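Local coordinates for protein 3-dehydroquinate dehydratase (Geobacillus kaustophilus, PDB 2YR1) that catalyses the cis-dehydration of 3-dehydroquinate to 3-dehydroshikimate, the third step of the chorismate pathway, probably through a Schiff-base intermediate with the substrate, at residues 6-11 against 200-205; 146-151 against 155-160; 183-188 against 212-217. One frame throughout, in Å; residues are numbered along the deposited sequence.

Contact 1 (6-11 against 200-205)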
loop_
_atom_site.group_PDB
_atom_site.type_symbol
_atom_site.label_atom_id
_atom_site.label_comp_id
_atom_site.label_asym_id
_atom_site.label_seq_id
_atom_site.Cartn_x
_atom_site.Cartn_y
_atom_site.Cartn_z
ATOM N N LYS A 6 10.436 17.091 -10.771
ATOM C CA LYS A 6 11.091 17.250 -12.071
ATOM C C LYS A 6 11.721 15.944 -12.568
ATOM O O LYS A 6 12.853 15.597 -12.212
ATOM C CB LYS A 6 12.145 18.345 -12.011
ATOM C CG LYS A 6 12.704 18.679 -13.388
ATOM C CD LYS A 6 13.493 19.977 -13.349
ATOM C CE LYS A 6 14.101 20.290 -14.717
ATOM N NZ LYS A 6 15.585 20.180 -14.697
ATOM N N ALA A 7 10.980 15.216 -13.394
ATOM C CA ALA A 7 11.456 13.948 -13.917
ATOM C C ALA A 7 12.802 14.113 -14.595
ATOM O O ALA A 7 13.154 15.196 -15.051
ATOM C CB ALA A 7 10.450 13.364 -14.889
ATOM N N ILE A 8 13.554 13.020 -14.639
ATOM C CA ILE A 8 14.871 13.007 -15.242
ATOM C C ILE A 8 14.901 11.930 -16.315
ATOM O O ILE A 8 14.375 10.831 -16.141
ATOM C CB ILE A 8 15.955 12.710 -14.171
ATOM C CG1 ILE A 8 16.191 13.952 -13.303
ATOM C CG2 ILE A 8 17.224 12.221 -14.828
ATOM C CD1 ILE A 8 16.795 15.105 -14.021
ATOM N N LYS A 9 15.516 12.251 -17.441
ATOM C CA LYS A 9 15.606 11.315 -18.541
ATOM C C LYS A 9 16.953 10.594 -18.500
ATOM O O LYS A 9 18.000 11.227 -18.547
ATOM C CB LYS A 9 15.467 12.079 -19.859
ATOM C CG LYS A 9 15.427 11.194 -21.078
ATOM C CD LYS A 9 14.113 10.473 -21.191
ATOM C CE LYS A 9 14.040 9.795 -22.525
ATOM N NZ LYS A 9 14.388 10.774 -23.600
ATOM N N VAL A 10 16.925 9.271 -18.386
ATOM C CA VAL A 10 18.154 8.493 -18.352
ATOM C C VAL A 10 18.027 7.474 -19.474
ATOM O O VAL A 10 17.160 6.604 -19.431
ATOM C CB VAL A 10 18.345 7.796 -16.968
ATOM C CG1 VAL A 10 19.645 6.985 -16.945
ATOM C CG2 VAL A 10 18.386 8.844 -15.856
ATOM N N ARG A 11 18.860 7.634 -20.504
ATOM C CA ARG A 11 18.888 6.753 -21.675
ATOM C C ARG A 11 17.549 6.214 -22.146
ATOM O O ARG A 11 17.376 4.992 -22.141
ATOM C CB ARG A 11 19.734 5.496 -21.430
ATOM C CG ARG A 11 21.137 5.642 -20.932
ATOM C CD ARG A 11 21.675 4.229 -20.737
ATOM N NE ARG A 11 21.890 3.543 -22.007
ATOM C CZ ARG A 11 22.964 3.730 -22.771
ATOM N NH1 ARG A 11 23.907 4.568 -22.381
ATOM N NH2 ARG A 11 23.084 3.098 -23.932
ATOM N N ALA A 200 13.935 19.000 -4.812
ATOM C CA ALA A 200 13.650 19.242 -6.220
ATOM C C ALA A 200 14.022 18.030 -7.068
ATOM O O ALA A 200 13.663 17.965 -8.246
ATOM C CB ALA A 200 14.416 20.490 -6.709
ATOM N N ILE A 201 14.717 17.060 -6.471
ATOM C CA ILE A 201 15.169 15.869 -7.203
ATOM C C ILE A 201 14.358 14.609 -6.836
ATOM O O ILE A 201 13.655 14.595 -5.827
ATOM C CB ILE A 201 16.655 15.582 -6.905
ATOM C CG1 ILE A 201 16.820 15.256 -5.417
ATOM C CG2 ILE A 201 17.520 16.792 -7.280
ATOM C CD1 ILE A 201 18.243 14.801 -5.010
ATOM N N PRO A 202 14.433 13.558 -7.671
ATOM C CA PRO A 202 13.710 12.299 -7.420
ATOM C C PRO A 202 14.193 11.635 -6.130
ATOM O O PRO A 202 15.328 11.842 -5.702
ATOM C CB PRO A 202 14.041 11.449 -8.656
ATOM C CG PRO A 202 14.176 12.513 -9.747
ATOM C CD PRO A 202 15.002 13.571 -9.040
ATOM N N LEU A 203 13.328 10.819 -5.540
ATOM C CA LEU A 203 13.602 10.113 -4.297
ATOM C C LEU A 203 13.399 8.606 -4.484
ATOM O O LEU A 203 12.534 8.177 -5.254
ATOM C CB LEU A 203 12.607 10.589 -3.235
ATOM C CG LEU A 203 12.889 11.675 -2.205
ATOM C CD1 LEU A 203 13.919 12.660 -2.700
ATOM C CD2 LEU A 203 11.573 12.339 -1.850
ATOM N N ILE A 204 14.202 7.811 -3.788
ATOM C CA ILE A 204 14.053 6.350 -3.822
ATOM C C ILE A 204 14.032 5.932 -2.383
ATOM O O ILE A 204 15.020 6.114 -1.670
ATOM C CB ILE A 204 15.229 5.620 -4.476
ATOM C CG1 ILE A 204 15.421 6.093 -5.913
ATOM C CG2 ILE A 204 14.987 4.092 -4.456
ATOM C CD1 ILE A 204 16.692 5.521 -6.546
ATOM N N THR A 205 12.911 5.375 -1.937
ATOM C CA THR A 205 12.824 4.937 -0.557
ATOM C C THR A 205 12.204 3.553 -0.488
ATOM O O THR A 205 11.481 3.126 -1.403
ATOM C CB THR A 205 11.941 5.876 0.318
ATOM O OG1 THR A 205 10.583 5.784 -0.108
ATOM C CG2 THR A 205 12.416 7.337 0.253
HETATM O O HOH W 1 12.208 15.885 -9.274
#
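A water-bridged backbone contact with a small apolar touch joins K6 and I8 to A200 and P202. It lies where the N-terminal segment passes the loop that enters strand 203-207. The surfaces meet lightly, burying 126 Å² in all. The polar link is indirect. One water accepts a bond from K6 N at 2.6 Å. The same water donates to A200 O at 2.7 Å. Its second donation, to K6 O at 3.0 Å, is weak. K6 is thus held mainly through its N, with the weak bond to its O in addition, and the water spans the gap to the loop. The CB of K6 lies 4.1 Å from A200 O. With CG anti to the backbone N (chi1 -172°), the rest of the lysine chain leads away from the loop.

The protein is a (beta/alpha)8 barrel of the TIM type. Strand 8-10 pairs with strand 13-15 in a short antiparallel hairpin, in which I8 bonds to I15. This hairpin lies across the end of the barrel where strand 203-207 begins. P202 stands at that entrance and already bonds through its backbone to A173 of the neighbouring strand 172-177. CB of P202 points toward the N-terminal segment, and the ring atom CG makes the touch. There CG meets two groups: K6 O at 4.2 Å and I8 CG1 at 4.3 Å. The second is the apolar touch, made by the longer branch of the isoleucine against the proline ring. S4 also packs on P202. On the loop side, A200 N is hydrogen-bonded to E166 of helix 155-167.

Contact 2 (146-151 against 155-160)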
loop_
_atom_site.group_PDB
_atom_site.type_symbol
_atom_site.label_atom_id
_atom_site.label_comp_id
_atom_site.label_asym_id
_atom_site.label_seq_id
_atom_site.Cartn_x
_atom_site.Cartn_y
_atom_site.Cartn_z
ATOM N N ARG A 146 21.574 6.074 1.729
ATOM C CA ARG A 146 21.734 5.765 3.134
ATOM C C ARG A 146 20.877 4.532 3.361
ATOM O O ARG A 146 19.720 4.509 2.936
ATOM C CB ARG A 146 21.182 6.892 3.996
ATOM C CG ARG A 146 21.591 6.807 5.452
ATOM C CD ARG A 146 23.062 7.207 5.615
ATOM N NE ARG A 146 23.316 7.889 6.885
ATOM C CZ ARG A 146 23.364 7.279 8.063
ATOM N NH1 ARG A 146 23.185 5.967 8.132
ATOM N NH2 ARG A 146 23.573 7.984 9.171
ATOM N N HIS A 147 21.439 3.525 4.026
ATOM C CA HIS A 147 20.713 2.302 4.326
ATOM C C HIS A 147 20.772 1.993 5.835
ATOM O O HIS A 147 21.851 1.966 6.439
ATOM C CB HIS A 147 21.298 1.138 3.516
ATOM C CG HIS A 147 21.461 1.442 2.052
ATOM N ND1 HIS A 147 20.580 0.999 1.089
ATOM C CD2 HIS A 147 22.389 2.178 1.395
ATOM C CE1 HIS A 147 20.955 1.448 -0.094
ATOM N NE2 HIS A 147 22.050 2.168 0.063
ATOM N N TYR A 148 19.606 1.775 6.438
ATOM C CA TYR A 148 19.510 1.445 7.861
ATOM C C TYR A 148 19.040 -0.004 7.997
ATOM O O TYR A 148 17.855 -0.272 7.906
ATOM C CB TYR A 148 18.502 2.365 8.544
ATOM C CG TYR A 148 18.962 3.797 8.586
ATOM C CD1 TYR A 148 19.990 4.188 9.441
ATOM C CD2 TYR A 148 18.409 4.754 7.736
ATOM C CE1 TYR A 148 20.458 5.499 9.450
ATOM C CE2 TYR A 148 18.871 6.073 7.736
ATOM C CZ TYR A 148 19.894 6.432 8.597
ATOM O OH TYR A 148 20.350 7.720 8.606
ATOM N N PHE A 149 19.968 -0.931 8.217
ATOM C CA PHE A 149 19.606 -2.349 8.320
ATOM C C PHE A 149 19.182 -2.829 9.699
ATOM O O PHE A 149 18.580 -3.898 9.820
ATOM C CB PHE A 149 20.756 -3.224 7.819
ATOM C CG PHE A 149 20.704 -3.516 6.340
ATOM C CD1 PHE A 149 20.220 -4.736 5.876
ATOM C CD2 PHE A 149 21.107 -2.557 5.413
ATOM C CE1 PHE A 149 20.133 -5.001 4.511
ATOM C CE2 PHE A 149 21.025 -2.808 4.038
ATOM C CZ PHE A 149 20.537 -4.030 3.586
ATOM N N ASP A 150 19.466 -2.045 10.736
ATOM C CA ASP A 150 19.130 -2.468 12.083
ATOM C C ASP A 150 17.837 -1.903 12.661
ATOM O O ASP A 150 17.452 -2.238 13.783
ATOM C CB ASP A 150 20.303 -2.152 13.031
ATOM C CG ASP A 150 21.589 -2.841 12.610
ATOM O OD1 ASP A 150 21.511 -3.993 12.149
ATOM O OD2 ASP A 150 22.678 -2.244 12.736
ATOM N N GLY A 151 17.162 -1.047 11.903
ATOM C CA GLY A 151 15.933 -0.475 12.400
ATOM C C GLY A 151 15.475 0.660 11.523
ATOM O O GLY A 151 16.007 0.860 10.439
ATOM N N LYS A 155 11.334 9.876 11.639
ATOM C CA LYS A 155 11.012 10.595 10.412
ATOM C C LYS A 155 11.949 11.791 10.202
ATOM O O LYS A 155 12.386 12.045 9.091
ATOM C CB LYS A 155 9.567 11.087 10.455
ATOM C CG LYS A 155 9.223 12.038 9.335
ATOM C CD LYS A 155 8.051 12.940 9.695
ATOM C CE LYS A 155 8.436 14.015 10.724
ATOM N NZ LYS A 155 9.600 14.875 10.336
ATOM N N GLU A 156 12.262 12.523 11.266
ATOM C CA GLU A 156 13.168 13.678 11.146
ATOM C C GLU A 156 14.547 13.302 10.589
ATOM O O GLU A 156 15.142 14.035 9.805
ATOM C CB GLU A 156 13.362 14.342 12.516
ATOM C CG GLU A 156 13.651 15.834 12.426
ATOM C CD GLU A 156 15.139 16.209 12.486
ATOM O OE1 GLU A 156 15.952 15.609 11.734
ATOM O OE2 GLU A 156 15.488 17.132 13.282
ATOM N N THR A 157 15.067 12.168 11.030
ATOM C CA THR A 157 16.382 11.701 10.592
ATOM C C THR A 157 16.350 11.347 9.110
ATOM O O THR A 157 17.262 11.690 8.362
ATOM C CB THR A 157 16.799 10.480 11.419
ATOM O OG1 THR A 157 16.639 10.796 12.804
ATOM C CG2 THR A 157 18.248 10.113 11.177
ATOM N N LEU A 158 15.281 10.673 8.688
ATOM C CA LEU A 158 15.135 10.275 7.288
ATOM C C LEU A 158 14.998 11.514 6.410
ATOM O O LEU A 158 15.585 11.597 5.322
ATOM C CB LEU A 158 13.910 9.356 7.136
ATOM C CG LEU A 158 14.031 8.057 7.944
ATOM C CD1 LEU A 158 12.812 7.171 7.721
ATOM C CD2 LEU A 158 15.320 7.328 7.551
ATOM N N LEU A 159 14.215 12.477 6.880
ATOM C CA LEU A 159 14.034 13.710 6.123
ATOM C C LEU A 159 15.382 14.458 6.009
ATOM O O LEU A 159 15.741 14.925 4.933
ATOM C CB LEU A 159 12.968 14.581 6.791
ATOM C CG LEU A 159 12.714 15.938 6.119
ATOM C CD1 LEU A 159 12.477 15.756 4.619
ATOM C CD2 LEU A 159 11.508 16.605 6.790
ATOM N N ALA A 160 16.127 14.540 7.110
ATOM C CA ALA A 160 17.428 15.201 7.115
ATOM C C ALA A 160 18.411 14.514 6.160
ATOM O O ALA A 160 19.134 15.187 5.418
ATOM C CB ALA A 160 17.999 15.228 8.537
#
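This contact belongs to a beta-alpha-beta unit of the (beta/alpha)8 barrel, made of strand 141-148, helix 155-167 and strand 172-177. Y148, next to H147 in the segment 146-151, meets T157 and L158 in the first turn of helix 155-167. The two segments bury 100 Å² together.

The main touch is apolar. L158 CD2 approaches the Y148 ring obliquely, 3.8 Å from CE2 and 4.0 Å from CD2 of the tyrosine. The leucine and the tyrosine run alongside each other, pointing opposite ways. The CB of Y148 points toward the helix, and chi1 of -67°, with CG beside the backbone N, carries the ring on to L158. V177 and P153 pack against both Y148 and L158, and A191 of helix 182-198 also touches L158.

The side chains of the strand alternate. H147, the predicted proton donor/acceptor, packs on K174, the predicted Schiff-base lysine, and on R86. Its neighbour Y148 faces the helix instead. The helix thus packs on the outer side of the strand, and H147 lies on the other. H147 NE2 is hydrogen-bonded to S145 OG.

The hydroxyl of Y148 has its main polar partner in D161, one turn further along the helix, through OD2. Outside the two segments, OD1 of that same D161 forms a long, weak ion pair with R146 NE. The nearby positive charge of R146 may polarise the phenol. The tyrosine OH stands 3.1 Å above the R146 guanidinium plane, over its centre. T157 adds a methyl group, with CG2 4.1 Å from Y148 OH.

Contact 3 (183-188 against 212-217)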
loop_
_atom_site.group_PDB
_atom_site.type_symbol
_atom_site.label_atom_id
_atom_site.label_comp_id
_atom_site.label_asym_id
_atom_site.label_seq_id
_atom_site.Cartn_x
_atom_site.Cartn_y
_atom_site.Cartn_z
ATOM N N GLU A 183 4.094 0.415 12.242
ATOM C CA GLU A 183 4.288 1.832 12.464
ATOM C C GLU A 183 5.555 2.326 11.765
ATOM O O GLU A 183 5.564 3.428 11.222
ATOM C CB GLU A 183 4.343 2.157 13.963
ATOM C CG GLU A 183 4.447 3.651 14.225
ATOM C CD GLU A 183 3.474 4.459 13.361
ATOM O OE1 GLU A 183 3.897 5.470 12.732
ATOM O OE2 GLU A 183 2.285 4.071 13.308
ATOM N N ASP A 184 6.610 1.515 11.773
ATOM C CA ASP A 184 7.865 1.881 11.112
ATOM C C ASP A 184 7.671 2.041 9.618
ATOM O O ASP A 184 8.293 2.903 8.999
ATOM C CB ASP A 184 8.946 0.826 11.324
ATOM C CG ASP A 184 9.595 0.916 12.684
ATOM O OD1 ASP A 184 9.555 2.006 13.319
ATOM O OD2 ASP A 184 10.155 -0.118 13.096
ATOM N N VAL A 185 6.827 1.191 9.043
ATOM C CA VAL A 185 6.558 1.262 7.611
ATOM C C VAL A 185 5.901 2.599 7.273
ATOM O O VAL A 185 6.267 3.240 6.299
ATOM C CB VAL A 185 5.654 0.085 7.154
ATOM C CG1 VAL A 185 5.336 0.206 5.694
ATOM C CG2 VAL A 185 6.373 -1.246 7.418
ATOM N N LEU A 186 4.957 3.035 8.100
ATOM C CA LEU A 186 4.277 4.308 7.872
ATOM C C LEU A 186 5.281 5.472 8.081
ATOM O O LEU A 186 5.214 6.464 7.384
ATOM C CB LEU A 186 3.070 4.423 8.817
ATOM C CG LEU A 186 1.946 3.393 8.564
ATOM C CD1 LEU A 186 0.792 3.657 9.515
ATOM C CD2 LEU A 186 1.453 3.478 7.109
ATOM N N VAL A 187 6.201 5.348 9.043
ATOM C CA VAL A 187 7.225 6.384 9.241
ATOM C C VAL A 187 8.021 6.576 7.915
ATOM O O VAL A 187 8.253 7.708 7.449
ATOM C CB VAL A 187 8.206 5.975 10.366
ATOM C CG1 VAL A 187 9.447 6.821 10.328
ATOM C CG2 VAL A 187 7.509 6.103 11.700
ATOM N N LEU A 188 8.429 5.468 7.304
ATOM C CA LEU A 188 9.165 5.552 6.044
ATOM C C LEU A 188 8.351 6.236 4.937
ATOM O O LEU A 188 8.897 7.006 4.138
ATOM C CB LEU A 188 9.585 4.174 5.542
ATOM C CG LEU A 188 10.212 4.417 4.159
ATOM C CD1 LEU A 188 11.668 4.780 4.339
ATOM C CD2 LEU A 188 10.031 3.257 3.243
ATOM N N GLY A 212 8.017 -4.497 4.960
ATOM C CA GLY A 212 8.135 -3.412 4.005
ATOM C C GLY A 212 7.685 -3.674 2.577
ATOM O O GLY A 212 7.826 -2.804 1.713
ATOM N N ALA A 213 7.131 -4.851 2.313
ATOM C CA ALA A 213 6.703 -5.161 0.959
ATOM C C ALA A 213 5.796 -4.079 0.381
ATOM O O ALA A 213 5.973 -3.663 -0.768
ATOM C CB ALA A 213 5.984 -6.510 0.922
ATOM N N ILE A 214 4.835 -3.615 1.175
ATOM C CA ILE A 214 3.897 -2.605 0.687
ATOM C C ILE A 214 4.600 -1.392 0.117
ATOM O O ILE A 214 4.110 -0.771 -0.839
ATOM C CB ILE A 214 2.895 -2.124 1.793
ATOM C CG1 ILE A 214 1.842 -1.195 1.175
ATOM C CG2 ILE A 214 3.637 -1.354 2.900
ATOM C CD1 ILE A 214 0.960 -1.850 0.087
ATOM N N THR A 215 5.749 -1.058 0.696
ATOM C CA THR A 215 6.489 0.109 0.246
ATOM C C THR A 215 7.103 -0.039 -1.143
ATOM O O THR A 215 7.305 0.958 -1.849
ATOM C CB THR A 215 7.558 0.492 1.273
ATOM O OG1 THR A 215 7.811 1.887 1.169
ATOM C CG2 THR A 215 8.847 -0.257 1.040
ATOM N N ARG A 216 7.381 -1.272 -1.547
ATOM C CA ARG A 216 7.950 -1.532 -2.862
ATOM C C ARG A 216 6.859 -1.495 -3.934
ATOM O O ARG A 216 7.135 -1.292 -5.115
ATOM C CB ARG A 216 8.647 -2.915 -2.874
ATOM C CG ARG A 216 9.738 -3.063 -1.830
ATOM C CD ARG A 216 10.473 -4.405 -1.970
ATOM N NE ARG A 216 11.590 -4.560 -1.044
ATOM C CZ ARG A 216 12.770 -3.956 -1.169
ATOM N NH1 ARG A 216 13.003 -3.139 -2.185
ATOM N NH2 ARG A 216 13.736 -4.183 -0.287
ATOM N N LEU A 217 5.612 -1.676 -3.520
ATOM C CA LEU A 217 4.509 -1.693 -4.469
ATOM C C LEU A 217 3.719 -0.387 -4.498
ATOM O O LEU A 217 3.057 -0.094 -5.489
ATOM C CB LEU A 217 3.548 -2.843 -4.129
ATOM C CG LEU A 217 4.079 -4.285 -4.060
ATOM C CD1 LEU A 217 3.025 -5.189 -3.463
ATOM C CD2 LEU A 217 4.474 -4.774 -5.453
#
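A213 O, in the turn that sets G212, I214 and T215 against V185 and L188, accepts two backbone N-H groups. The bond from R216 N is 2.9 Å long, while the one from L217 N, at 3.4 Å, is weak. The contact packs two neighbouring outer helices of the (beta/alpha)8 barrel, 182-198 and 213-218, against each other. Strand 203-207 lies between them in the sequence. All five touching residues are buried.

V185 and I214 make the apolar centre. V185 CG1 meets I214 CG2 at 3.6 Å, and the side chains cross at about a right angle. With CG1 anti to the backbone N (chi1 177°), this branch of V185 meets I214, while CG2 is left for G212. The CG1 branch of I214 leads away, which leaves CG2 to make the touch. I214 also packs on A218 of the second subunit, and L186 on F222 of that subunit, so the helix pair reaches the dimer interface.

One turn on, L188 CD2 approaches T215 OG1. Which branch of T215 truly faces the leucine is doubtful, because its modelled CG2 crowds G212 O. Both residues also pack on A207 of strand 203-207. The next residue, R216, is predicted to bind 3-dehydroquinate, and its NH2 is hydrogen-bonded to P237 O. At G212, the start of segment 212-217, N lies 4.4 Å from V185 CG2.

Overall arrangement
All three contacts belong to one (beta/alpha)8 barrel. Contact 1 ties the N-terminal segment to the start of strand 203-207. Contact 2 joins strand 141-148 of the same sheet to helix 155-167, and contact 3 lies among the outer helices. Contact 2 is nested inside the loop closed by contact 1 and precedes contact 3 in sequence, whereas contacts 1 and 3 cross. Centres of contacts 2 and 3 are about 13 Å apart; each lies about 20 Å from contact 1. L158 packs on V187 and L188, and L188 packs on T205. Helix 182-198 thus packs between helix 155-167, which lies on the strand of predicted catalytic H147, and helix 213-218, at the dimer interface.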